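Local coordinates for DegV family protein (Thermus thermophilus, PDB 2DT8), which binds a fatty acid such as palmitate, as well as zinc, and may act as a fatty-acid carrier as in other DegV proteins, at residues H82-H87 / E140-E145; I3-D8 / E131-G136; R71-A76 / V110-T115; L21-V26 / M124-A129; A118-G123 / E254-E259. All coordinates share one frame; numbering follows the deposited sequence.

From the N terminus, strand 3-8 opens contact 2, which closes a loop of 122 residues when helix 120-135 returns at 131-136. Contact 4 lies within that span, joining residues 21-26 to the same helix at 124-129, and contact 3 lies deeper still, pairing helix 66-76 with strand 110-114. Contact 1 starts at strand 82-87 and ends on helix 139-151, so it crosses all the others. These four build the N-terminal sheet with its helices: contacts 1, 2 and 4 on one face, contact 3 on the other. Contact 5 opens after contact 3 has closed, crosses contacts 2 and 4 as well, and ties helix 120-135 to strand 252-259 of the C-terminal sheet.

Contact 1: residues H82-H87 / E140-E145; sequences HVLSLH and EAVLAE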
# COMPACT_ATOMS: atom_id res chain seq x y z
N HIS A 82 21.44 8.24 -9.43
CA HIS A 82 20.87 8.11 -8.10
C HIS A 82 19.62 7.25 -8.13
O HIS A 82 18.92 7.20 -9.15
CB HIS A 82 20.52 9.51 -7.57
CG HIS A 82 20.32 9.58 -6.09
ND1 HIS A 82 21.35 9.87 -5.22
CD2 HIS A 82 19.22 9.38 -5.32
CE1 HIS A 82 20.89 9.86 -3.98
NE2 HIS A 82 19.60 9.56 -4.01
N VAL A 83 19.34 6.58 -7.01
CA VAL A 83 18.16 5.74 -6.88
C VAL A 83 17.29 6.25 -5.74
O VAL A 83 17.78 6.49 -4.63
CB VAL A 83 18.54 4.27 -6.58
CG1 VAL A 83 17.29 3.46 -6.22
CG2 VAL A 83 19.20 3.64 -7.79
N LEU A 84 16.01 6.44 -6.02
CA LEU A 84 15.06 6.86 -5.00
C LEU A 84 14.24 5.58 -4.78
O LEU A 84 13.58 5.10 -5.70
CB LEU A 84 14.19 8.01 -5.53
CG LEU A 84 13.07 8.47 -4.61
CD1 LEU A 84 13.63 8.87 -3.25
CD2 LEU A 84 12.36 9.67 -5.26
N SER A 85 14.33 5.04 -3.56
CA SER A 85 13.69 3.77 -3.19
C SER A 85 12.56 4.01 -2.18
O SER A 85 12.82 4.37 -1.03
CB SER A 85 14.78 2.88 -2.58
OG SER A 85 14.57 1.49 -2.81
N LEU A 86 11.32 3.81 -2.62
CA LEU A 86 10.11 4.04 -1.82
C LEU A 86 9.51 2.71 -1.34
O LEU A 86 9.29 1.79 -2.12
CB LEU A 86 9.07 4.80 -2.64
CG LEU A 86 9.21 6.33 -2.61
CD1 LEU A 86 10.59 6.74 -3.06
CD2 LEU A 86 8.14 6.96 -3.48
N HIS A 87 9.26 2.69 -0.02
CA HIS A 87 8.71 1.47 0.54
C HIS A 87 7.60 1.41 1.64
O HIS A 87 7.33 2.39 2.31
CB HIS A 87 9.92 0.73 1.13
CG HIS A 87 10.88 0.41 0.01
ND1 HIS A 87 10.65 -0.55 -0.92
CD2 HIS A 87 12.10 1.02 -0.29
CE1 HIS A 87 11.71 -0.53 -1.75
NE2 HIS A 87 12.60 0.40 -1.39
N GLU A 140 15.69 16.85 -4.26
CA GLU A 140 15.13 17.62 -3.16
C GLU A 140 13.66 18.03 -3.26
O GLU A 140 12.91 17.93 -2.30
CB GLU A 140 16.06 18.80 -2.90
CG GLU A 140 17.24 18.47 -1.99
CD GLU A 140 16.84 17.95 -0.61
OE1 GLU A 140 16.09 18.63 0.13
OE2 GLU A 140 17.28 16.83 -0.27
N ALA A 141 13.32 18.49 -4.47
CA ALA A 141 11.95 18.94 -4.65
C ALA A 141 11.04 17.73 -4.46
O ALA A 141 9.97 17.83 -3.85
CB ALA A 141 11.81 19.51 -6.05
N VAL A 142 11.45 16.60 -5.02
CA VAL A 142 10.65 15.39 -4.93
C VAL A 142 10.56 14.87 -3.49
O VAL A 142 9.48 14.48 -3.04
CB VAL A 142 11.23 14.30 -5.87
CG1 VAL A 142 10.50 12.97 -5.68
CG2 VAL A 142 11.08 14.76 -7.31
N LEU A 143 11.68 14.89 -2.77
CA LEU A 143 11.66 14.43 -1.38
C LEU A 143 10.79 15.35 -0.53
O LEU A 143 10.14 14.90 0.40
CB LEU A 143 13.07 14.36 -0.78
CG LEU A 143 13.99 13.26 -1.35
CD1 LEU A 143 15.40 13.44 -0.83
CD2 LEU A 143 13.45 11.88 -0.96
N ALA A 144 10.77 16.64 -0.86
CA ALA A 144 9.94 17.56 -0.10
C ALA A 144 8.46 17.25 -0.33
O ALA A 144 7.65 17.29 0.60
CB ALA A 144 10.25 19.01 -0.51
N GLU A 145 8.12 16.94 -1.58
CA GLU A 145 6.74 16.60 -1.91
C GLU A 145 6.35 15.27 -1.24
O GLU A 145 5.24 15.13 -0.74
CB GLU A 145 6.56 16.51 -3.43
CG GLU A 145 5.20 15.95 -3.88
CD GLU A 145 4.02 16.88 -3.64
OE1 GLU A 145 4.16 17.89 -2.92
OE2 GLU A 145 2.92 16.58 -4.17
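Leu84 meets helix 139-151 with both of its methyl groups, one for each of two consecutive helix residues. Its CD2 lies 3.8 Å from CG1 of Val142, while its CD1 lies 3.8 Å from CD2 of Leu143. The two helix side chains approach Leu84 differently: Val142 crosses it at a slant, whereas Leu143 runs alongside, the two leucine chains heading opposite ways. With CG anti to the backbone N (chi1 175°), the Leu84 fork is carried out from the strand far enough to span a gap of 9.1 Å between CA of Leu84 and CA of Leu143.

The next shell holds this fork in place. Leu84 rests against Ile3 and Leu5 of strand 3-8 and against Val113 of strand 110-114, the parallel neighbours of strand 82-87 in the sheet. Val142 is backed by Ala129 and Leu133 of helix 120-135, and Leu143 by Thr111 and Val113. On the opposite face of the strand, Ser85 OG and His87 NE2 share a hydrogen bond of 2.7 Å, with Ser85 OG at the ring edge in the imidazole plane. No hydrogen bond links the two segments, and only 104 Å² is buried between them, so the helix is held to strand 82-87 here by methyl-to-methyl contacts without polar directionality.

Contact 2: residues I3-D8 / E131-G136; sequences ITLVTD and ELLEEG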
# COMPACT_ATOMS: atom_id res chain seq x y z
N ILE A 3 17.71 10.06 -12.08
CA ILE A 3 17.18 9.40 -10.89
C ILE A 3 16.24 8.28 -11.31
O ILE A 3 15.32 8.48 -12.10
CB ILE A 3 16.42 10.41 -10.01
CG1 ILE A 3 17.37 11.54 -9.59
CG2 ILE A 3 15.84 9.71 -8.77
CD1 ILE A 3 16.72 12.70 -8.86
N THR A 4 16.50 7.09 -10.77
CA THR A 4 15.67 5.92 -11.06
C THR A 4 14.89 5.56 -9.80
O THR A 4 15.41 5.60 -8.68
CB THR A 4 16.55 4.72 -11.49
OG1 THR A 4 17.10 4.98 -12.79
CG2 THR A 4 15.74 3.43 -11.54
N LEU A 5 13.62 5.22 -10.00
CA LEU A 5 12.74 4.83 -8.91
C LEU A 5 12.70 3.33 -8.73
O LEU A 5 12.56 2.57 -9.69
CB LEU A 5 11.31 5.29 -9.17
CG LEU A 5 10.98 6.74 -8.86
CD1 LEU A 5 9.71 7.12 -9.59
CD2 LEU A 5 10.83 6.91 -7.36
N VAL A 6 12.79 2.91 -7.47
CA VAL A 6 12.71 1.52 -7.06
C VAL A 6 11.68 1.44 -5.95
O VAL A 6 11.56 2.34 -5.12
CB VAL A 6 14.06 1.00 -6.50
CG1 VAL A 6 13.88 -0.40 -5.88
CG2 VAL A 6 15.11 0.97 -7.60
N THR A 7 10.87 0.38 -5.97
CA THR A 7 9.91 0.17 -4.91
C THR A 7 9.83 -1.34 -4.67
O THR A 7 10.61 -2.09 -5.26
CB THR A 7 8.51 0.78 -5.26
OG1 THR A 7 7.65 0.71 -4.11
CG2 THR A 7 7.86 0.03 -6.43
N ASP A 8 8.94 -1.77 -3.79
CA ASP A 8 8.78 -3.20 -3.54
C ASP A 8 7.41 -3.63 -4.06
O ASP A 8 6.56 -2.78 -4.38
CB ASP A 8 8.95 -3.52 -2.05
CG ASP A 8 7.92 -2.83 -1.19
OD1 ASP A 8 6.76 -3.29 -1.21
OD2 ASP A 8 8.26 -1.84 -0.50
N GLU A 131 6.02 11.37 -11.73
CA GLU A 131 5.41 12.51 -12.42
C GLU A 131 6.34 13.72 -12.32
O GLU A 131 6.63 14.39 -13.32
CB GLU A 131 4.05 12.81 -11.78
CG GLU A 131 3.33 14.02 -12.35
CD GLU A 131 1.96 14.20 -11.75
OE1 GLU A 131 1.81 14.02 -10.52
OE2 GLU A 131 1.03 14.53 -12.51
N LEU A 132 6.83 13.99 -11.12
CA LEU A 132 7.71 15.13 -10.92
C LEU A 132 9.09 14.93 -11.55
O LEU A 132 9.63 15.85 -12.17
CB LEU A 132 7.86 15.42 -9.42
CG LEU A 132 6.55 15.86 -8.74
CD1 LEU A 132 6.78 16.02 -7.25
CD2 LEU A 132 6.07 17.17 -9.35
N LEU A 133 9.65 13.74 -11.39
CA LEU A 133 10.96 13.44 -11.97
C LEU A 133 10.94 13.53 -13.50
O LEU A 133 11.89 14.04 -14.10
CB LEU A 133 11.44 12.05 -11.54
CG LEU A 133 11.77 11.93 -10.05
CD1 LEU A 133 11.99 10.47 -9.71
CD2 LEU A 133 13.01 12.76 -9.72
N GLU A 134 9.86 13.03 -14.12
CA GLU A 134 9.78 13.10 -15.59
C GLU A 134 9.67 14.55 -16.09
O GLU A 134 10.07 14.85 -17.22
CB GLU A 134 8.60 12.28 -16.11
CG GLU A 134 8.76 10.79 -15.88
CD GLU A 134 7.79 9.96 -16.70
OE1 GLU A 134 6.57 10.25 -16.66
OE2 GLU A 134 8.24 9.01 -17.37
N GLU A 135 9.14 15.44 -15.36
CA GLU A 135 9.08 16.87 -15.69
C GLU A 135 10.47 17.49 -15.55
O GLU A 135 10.79 18.51 -16.14
CB GLU A 135 8.14 17.62 -14.74
CG GLU A 135 6.66 17.38 -14.92
CD GLU A 135 5.87 17.79 -13.69
OE1 GLU A 135 6.26 18.79 -13.04
OE2 GLU A 135 4.86 17.13 -13.37
N GLY A 136 11.29 16.77 -14.75
CA GLY A 136 12.62 17.28 -14.53
C GLY A 136 12.98 17.85 -13.13
O GLY A 136 14.04 18.46 -12.93
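Leu133 projects from helix 120-135 onto Ile3 and Leu5, two residues on the same face of strand 3-8. The fit is closest at Ile3: Leu133 CD2 comes within 3.8 Å of Ile3 CD1, and Leu133 CD1 within 4.0 Å of Ile3 CG2, so the isoleucine is touched on both branches by the two methyls of one leucine. Their side chains cross at about a right angle. With CG1 anti to the carbonyl carbon (chi1 -59°) and CG2 anti to the backbone N, Ile3 turns both branches to the leucine. Leu5 is met more lightly and at a slant, its CG 4.0 Å from Leu133 CD1.

The arrangement is a helix laid on the parallel strands of a mixed sheet, and Leu5 extends it by touching Ala129 and Lys130 one turn earlier in the same helix. Cutting Leu133 back to alanine removes both methyls and is likely to open a gap against Ile3 and Leu5.

The looser side is the end of the helix. Glu134, Glu135 and Gly136 are exposed and do not touch the strand. Here the helix finishes in a Schellman motif: Gly136 has a positive phi of 109°, its N bonds to Leu133 O at 2.9 Å and weakly to Leu132 O, and a CB at these angles would run into the carbonyl oxygen of Glu135. Further back, Glu131, whose CB points away from the strand, forms salt bridges with Arg128 and Arg226.

Contact 3: residues R71-A76 / V110-T115; sequences RVYREA and VTVVDT
Tyr73 lays its ring against Val110 and reaches on toward Val112, both in strand 110-114. From CB, which points to the strand, the chain turns so that CG is anti to the carbonyl carbon (chi1 -66°), directing the ring off helix 66-76 and over the sheet. Along the Tyr73 ring, CD2 is the first atom to meet the strand, 4.2 Å from Val110 CG2. Tyr73 CE2 and CZ then both lie 3.8 Å from Val110 CG1. In a CH-pi contact, Val110 CG1 stands over one face of the Tyr73 ring, nearer its rim than its middle, 4.0 Å from the centroid and 21° off the normal. At the tip, Tyr73 OH passes 4.0 Å from Val112 CG2.

The contact belongs to the alpha/beta layering of the N-terminal part: helix 66-76 covers one face of the parallel strands, and Tyr73 also touches Val83 of strand 82-87 and Ala99 and Ala102 of helix 95-103. Its hydroxyl has a polar partner within this mainly apolar setting, a hydrogen bond with Ser85 OG. A leucine instead of Tyr73 would probably leave Ser85 OG without this partner and Val110 CG1 without an aromatic face to rest on. The side chains of the zinc-binding Glu67 and Glu105 lie about 9 Å and about 7 Å from that of Tyr73, and the zinc ion itself about 10 Å from it.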
# COMPACT_ATOMS: atom_id res chain seq x y z
N ARG A 71 21.31 -6.01 -5.81
CA ARG A 71 21.33 -6.34 -7.24
C ARG A 71 20.54 -5.31 -8.03
O ARG A 71 20.98 -4.89 -9.11
CB ARG A 71 20.74 -7.73 -7.48
CG ARG A 71 20.67 -8.13 -8.96
CD ARG A 71 20.06 -9.52 -9.18
NE ARG A 71 19.44 -10.08 -7.98
CZ ARG A 71 20.12 -10.51 -6.92
NH1 ARG A 71 21.44 -10.61 -6.98
NH2 ARG A 71 19.48 -10.84 -5.81
N VAL A 72 19.39 -4.91 -7.58
CA VAL A 72 18.56 -3.95 -8.29
C VAL A 72 19.24 -2.57 -8.29
O VAL A 72 19.31 -1.92 -9.33
CB VAL A 72 17.14 -3.91 -7.67
CG1 VAL A 72 16.31 -2.81 -8.32
CG2 VAL A 72 16.46 -5.27 -7.89
N TYR A 73 19.77 -2.14 -7.14
CA TYR A 73 20.43 -0.84 -7.09
C TYR A 73 21.63 -0.80 -8.03
O TYR A 73 21.83 0.17 -8.76
CB TYR A 73 20.90 -0.49 -5.67
CG TYR A 73 19.80 -0.28 -4.65
CD1 TYR A 73 18.49 0.02 -5.05
CD2 TYR A 73 20.07 -0.34 -3.28
CE1 TYR A 73 17.49 0.26 -4.11
CE2 TYR A 73 19.07 -0.10 -2.34
CZ TYR A 73 17.78 0.20 -2.75
OH TYR A 73 16.80 0.42 -1.82
N ARG A 74 22.42 -1.83 -8.07
CA ARG A 74 23.62 -1.93 -8.88
C ARG A 74 23.29 -1.84 -10.37
O ARG A 74 23.97 -1.19 -11.15
CB ARG A 74 24.35 -3.25 -8.60
CG ARG A 74 25.57 -3.46 -9.49
CD ARG A 74 26.47 -4.59 -8.99
NE ARG A 74 25.73 -5.83 -8.74
CZ ARG A 74 25.35 -6.24 -7.54
NH1 ARG A 74 25.67 -5.56 -6.45
NH2 ARG A 74 24.63 -7.35 -7.43
N GLU A 75 22.16 -2.50 -10.70
CA GLU A 75 21.78 -2.52 -12.09
C GLU A 75 21.23 -1.15 -12.53
O GLU A 75 21.51 -0.64 -13.61
CB GLU A 75 20.68 -3.60 -12.32
CG GLU A 75 21.23 -5.02 -12.28
CD GLU A 75 20.16 -6.08 -12.30
OE1 GLU A 75 18.99 -5.76 -11.98
OE2 GLU A 75 20.48 -7.25 -12.60
N ALA A 76 20.51 -0.56 -11.57
CA ALA A 76 19.91 0.73 -11.87
C ALA A 76 20.97 1.83 -12.04
O ALA A 76 20.89 2.70 -12.91
CB ALA A 76 18.97 1.18 -10.71
N VAL A 110 21.89 6.39 -3.05
CA VAL A 110 20.58 5.80 -2.87
C VAL A 110 19.88 6.46 -1.71
O VAL A 110 20.44 6.59 -0.62
CB VAL A 110 20.70 4.29 -2.59
CG1 VAL A 110 19.29 3.70 -2.35
CG2 VAL A 110 21.38 3.58 -3.74
N THR A 111 18.64 6.88 -1.95
CA THR A 111 17.84 7.48 -0.89
C THR A 111 16.66 6.56 -0.64
O THR A 111 15.85 6.33 -1.54
CB THR A 111 17.32 8.87 -1.28
OG1 THR A 111 18.43 9.74 -1.55
CG2 THR A 111 16.48 9.46 -0.15
N VAL A 112 16.58 6.03 0.57
CA VAL A 112 15.49 5.13 0.94
C VAL A 112 14.44 5.92 1.71
O VAL A 112 14.76 6.59 2.70
CB VAL A 112 16.02 3.98 1.82
CG1 VAL A 112 14.86 3.07 2.25
CG2 VAL A 112 17.07 3.18 1.05
N VAL A 113 13.19 5.84 1.26
CA VAL A 113 12.09 6.54 1.90
C VAL A 113 11.03 5.60 2.47
O VAL A 113 10.48 4.75 1.75
CB VAL A 113 11.39 7.49 0.88
CG1 VAL A 113 10.22 8.21 1.54
CG2 VAL A 113 12.39 8.50 0.31
N ASP A 114 10.75 5.76 3.76
CA ASP A 114 9.72 4.99 4.46
C ASP A 114 8.47 5.84 4.26
O ASP A 114 8.35 6.93 4.83
CB ASP A 114 10.07 4.89 5.95
CG ASP A 114 9.04 4.10 6.74
OD1 ASP A 114 7.91 3.96 6.26
OD2 ASP A 114 9.36 3.65 7.86
N THR A 115 7.54 5.35 3.44
CA THR A 115 6.32 6.08 3.13
C THR A 115 5.27 6.04 4.22
O THR A 115 4.30 6.81 4.17
CB THR A 115 5.63 5.53 1.88
OG1 THR A 115 5.23 4.18 2.13
CG2 THR A 115 6.56 5.59 0.66

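Contact 4: residues L21-V26 / M124-A129; sequences LGVRVV and MMVLRA
Backbone to backbone, Leu21 and Leu127 approach to 8.6 Å between their CA atoms and Val23 and Val126 to 8.1 Å, a separation that apolar side chains fill in two places. At the first, Leu21 CD1 touches Leu127 CD2 at 3.6 Å, the two leucines crossing at about a right angle; the CB of Leu127 does not point at the loop, and CD2 makes the touch. At the second, Val23 and Val126 reach toward each other tip to tip. Here one methyl meets two: Val126 CG1, set anti to its own N (chi1 169°), lies 3.8 Å from Val23 CG2 and 3.9 Å from Val23 CG1.

Between the two sites Gly22, at positive phi (75°), is the C-prime residue of the Schellman motif that ends the preceding short helix and turns the chain into strand 24-32. No hydrogen bond passes between the segments, though Leu21 O accepts one from Lys130 of the same long helix.

Thr7 of strand 3-8 touches both Val23 and Val126, so the valine pair sits beside the strand that neighbours 24-32. Farther round helix 120-135, Met125 packs on Leu146 and Leu149 of helix 139-151, and Arg128 forms a salt bridge with Glu145 of that helix.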
# COMPACT_ATOMS: atom_id res chain seq x y z
N LEU A 21 6.97 3.22 -16.96
CA LEU A 21 7.51 4.34 -16.21
C LEU A 21 8.93 4.09 -15.69
O LEU A 21 9.55 4.97 -15.08
CB LEU A 21 6.58 4.67 -15.04
CG LEU A 21 5.19 5.18 -15.47
CD1 LEU A 21 4.30 5.37 -14.24
CD2 LEU A 21 5.34 6.49 -16.24
N GLY A 22 9.45 2.89 -15.91
CA GLY A 22 10.81 2.60 -15.47
C GLY A 22 10.95 2.39 -13.98
O GLY A 22 12.03 2.55 -13.42
N VAL A 23 9.85 2.04 -13.32
CA VAL A 23 9.87 1.78 -11.89
C VAL A 23 10.34 0.34 -11.72
O VAL A 23 9.76 -0.57 -12.30
CB VAL A 23 8.47 1.94 -11.27
CG1 VAL A 23 8.48 1.48 -9.82
CG2 VAL A 23 8.03 3.40 -11.38
N ARG A 24 11.40 0.12 -10.95
CA ARG A 24 11.89 -1.23 -10.73
C ARG A 24 11.26 -1.76 -9.46
O ARG A 24 11.10 -1.04 -8.48
CB ARG A 24 13.42 -1.21 -10.64
CG ARG A 24 14.02 -0.62 -11.92
CD ARG A 24 15.52 -0.66 -11.94
NE ARG A 24 16.03 -0.06 -13.18
CZ ARG A 24 17.03 -0.56 -13.89
NH1 ARG A 24 17.64 -1.67 -13.49
NH2 ARG A 24 17.42 0.05 -15.00
N VAL A 25 10.87 -3.03 -9.48
CA VAL A 25 10.20 -3.62 -8.33
C VAL A 25 10.94 -4.80 -7.72
O VAL A 25 11.30 -5.75 -8.41
CB VAL A 25 8.77 -4.07 -8.73
CG1 VAL A 25 8.03 -4.60 -7.51
CG2 VAL A 25 8.02 -2.90 -9.35
N VAL A 26 11.16 -4.72 -6.41
CA VAL A 26 11.82 -5.79 -5.67
C VAL A 26 10.68 -6.57 -5.03
O VAL A 26 9.89 -6.02 -4.26
CB VAL A 26 12.73 -5.20 -4.58
CG1 VAL A 26 13.36 -6.31 -3.77
CG2 VAL A 26 13.81 -4.30 -5.22
N MSE A 124 0.91 5.20 -4.99
CA MSE A 124 0.54 6.56 -5.42
C MSE A 124 1.69 7.53 -5.21
O MSE A 124 1.85 8.48 -5.98
CB MSE A 124 -0.70 7.06 -4.66
CG MSE A 124 -0.45 7.38 -3.21
SE MSE A 124 -2.12 7.73 -2.30
CE MSE A 124 -1.38 8.49 -0.70
N MSE A 125 2.51 7.29 -4.18
CA MSE A 125 3.65 8.17 -3.95
C MSE A 125 4.73 7.89 -5.00
O MSE A 125 5.42 8.81 -5.45
CB MSE A 125 4.19 7.97 -2.53
CG MSE A 125 3.17 8.34 -1.49
SE MSE A 125 3.93 8.47 0.26
CE MSE A 125 2.33 8.37 1.31
N VAL A 126 4.88 6.64 -5.40
CA VAL A 126 5.83 6.29 -6.45
C VAL A 126 5.41 7.01 -7.73
O VAL A 126 6.23 7.61 -8.42
CB VAL A 126 5.86 4.76 -6.69
CG1 VAL A 126 6.65 4.43 -7.95
CG2 VAL A 126 6.47 4.07 -5.50
N LEU A 127 4.12 6.96 -8.04
CA LEU A 127 3.62 7.62 -9.24
C LEU A 127 3.79 9.14 -9.16
O LEU A 127 4.13 9.77 -10.16
CB LEU A 127 2.14 7.27 -9.45
CG LEU A 127 1.87 5.80 -9.77
CD1 LEU A 127 0.36 5.58 -9.83
CD2 LEU A 127 2.52 5.38 -11.08
N ARG A 128 3.59 9.73 -7.99
CA ARG A 128 3.74 11.18 -7.85
C ARG A 128 5.21 11.56 -8.04
O ARG A 128 5.52 12.55 -8.71
CB ARG A 128 3.25 11.64 -6.48
CG ARG A 128 3.42 13.13 -6.20
CD ARG A 128 2.73 14.00 -7.24
NE ARG A 128 2.72 15.39 -6.78
CZ ARG A 128 2.51 16.44 -7.58
NH1 ARG A 128 2.31 16.26 -8.88
NH2 ARG A 128 2.51 17.67 -7.08
N ALA A 129 6.11 10.77 -7.46
CA ALA A 129 7.54 11.04 -7.61
C ALA A 129 7.93 10.95 -9.09
O ALA A 129 8.66 11.79 -9.60
CB ALA A 129 8.35 10.03 -6.77

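Contact 5: residues A118-G123 / E254-E259; sequences ASLGVG and EALVNE
The first turn of helix 120-135 faces strand 252-259, an outermost strand of the C-terminal four-stranded sheet, and Leu120 bridges the two. Its CD1 lies 4.1 Å from Asn258 CB, the side chains crossing at about a right angle; the approach of Leu120 CD1 to Leu256 CD2, at 4.4 Å, is the looser of the two. Both strand residues point their CB atoms toward the helix. The backbone puts Asn258 CB against the leucine; with CG anti to N (chi1 -164°) the amide is carried beyond it, where ND2 bonds to Asp12 O.

The contact joins the two halves of the fold, since helix 120-135 packs on the N-terminal sheet. Ser119 occupies the N-cap position, although its side chain makes no capping bond; OG hydrogen-bonds to Asp12 OD2 instead. The carbonyl oxygen of Ser119 accepts two bonds, from Val122 N at 2.8 Å and from Gly123 N at 3.2 Å. Glycines suit the turn: a CB on Gly121 would collide with Ala118 O, and one on Gly123 with Leu120 CD2, the other methyl of the bridging leucine. Leu120 also touches Leu13 and Leu230, and bound palmitic acid lies about 7 Å from its side chain, in contact with Ala118.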
# COMPACT_ATOMS: atom_id res chain seq x y z
N ALA A 118 1.00 1.55 2.74
CA ALA A 118 0.99 0.18 2.25
C ALA A 118 0.14 0.10 0.97
O ALA A 118 -0.68 0.98 0.73
CB ALA A 118 0.40 -0.75 3.33
N SER A 119 0.34 -0.95 0.18
CA SER A 119 -0.39 -1.15 -1.08
C SER A 119 -0.30 0.12 -1.94
O SER A 119 0.76 0.76 -1.99
CB SER A 119 -1.85 -1.53 -0.78
OG SER A 119 -2.52 -1.90 -1.97
N LEU A 120 -1.38 0.51 -2.61
CA LEU A 120 -1.35 1.71 -3.45
C LEU A 120 -1.07 3.00 -2.69
O LEU A 120 -0.90 4.06 -3.31
CB LEU A 120 -2.64 1.84 -4.28
CG LEU A 120 -2.61 1.01 -5.56
CD1 LEU A 120 -3.92 1.21 -6.31
CD2 LEU A 120 -1.43 1.44 -6.43
N GLY A 121 -1.03 2.94 -1.36
CA GLY A 121 -0.66 4.11 -0.58
C GLY A 121 0.80 4.39 -0.89
O GLY A 121 1.26 5.54 -0.92
N VAL A 122 1.56 3.32 -1.11
CA VAL A 122 2.97 3.46 -1.47
C VAL A 122 3.01 3.74 -2.98
O VAL A 122 3.70 4.64 -3.45
CB VAL A 122 3.77 2.16 -1.20
CG1 VAL A 122 5.22 2.36 -1.60
CG2 VAL A 122 3.64 1.77 0.27
N GLY A 123 2.23 2.97 -3.73
CA GLY A 123 2.18 3.13 -5.17
C GLY A 123 1.86 4.54 -5.64
O GLY A 123 2.48 5.02 -6.60
N GLU A 254 -8.76 11.41 -10.26
CA GLU A 254 -8.19 10.11 -10.58
C GLU A 254 -8.84 9.23 -9.56
O GLU A 254 -9.02 9.56 -8.39
CB GLU A 254 -6.70 10.24 -10.46
CG GLU A 254 -6.03 8.88 -10.55
CD GLU A 254 -5.55 8.53 -11.94
OE1 GLU A 254 -6.17 8.98 -12.93
OE2 GLU A 254 -4.54 7.80 -12.05
N ALA A 255 -9.16 8.03 -10.08
CA ALA A 255 -9.75 7.05 -9.19
C ALA A 255 -9.40 5.56 -9.64
O ALA A 255 -10.24 4.78 -10.07
CB ALA A 255 -11.32 7.11 -9.17
N LEU A 256 -8.10 5.28 -9.57
CA LEU A 256 -7.53 4.01 -10.00
C LEU A 256 -8.00 2.90 -9.08
O LEU A 256 -8.17 3.13 -7.89
CB LEU A 256 -6.01 4.09 -9.93
CG LEU A 256 -5.13 2.93 -10.39
CD1 LEU A 256 -5.34 2.65 -11.87
CD2 LEU A 256 -3.69 3.32 -10.12
N VAL A 257 -8.18 1.70 -9.63
CA VAL A 257 -8.64 0.54 -8.85
C VAL A 257 -7.75 -0.66 -9.16
O VAL A 257 -7.48 -0.97 -10.31
CB VAL A 257 -10.09 0.15 -9.22
CG1 VAL A 257 -10.58 -0.97 -8.29
CG2 VAL A 257 -10.99 1.36 -9.13
N ASN A 258 -7.28 -1.33 -8.11
CA ASN A 258 -6.46 -2.52 -8.30
C ASN A 258 -6.73 -3.47 -7.16
O ASN A 258 -7.22 -3.08 -6.10
CB ASN A 258 -4.96 -2.19 -8.34
CG ASN A 258 -4.11 -3.33 -8.92
OD1 ASN A 258 -4.63 -4.23 -9.58
ND2 ASN A 258 -2.80 -3.27 -8.70
N GLU A 259 -6.42 -4.73 -7.40
CA GLU A 259 -6.55 -5.74 -6.37
C GLU A 259 -5.31 -5.60 -5.49
O GLU A 259 -4.26 -5.14 -5.93
CB GLU A 259 -6.58 -7.14 -6.99
CG GLU A 259 -6.70 -8.25 -5.96
CD GLU A 259 -6.89 -9.63 -6.56
OE1 GLU A 259 -6.61 -9.83 -7.77
OE2 GLU A 259 -7.33 -10.52 -5.81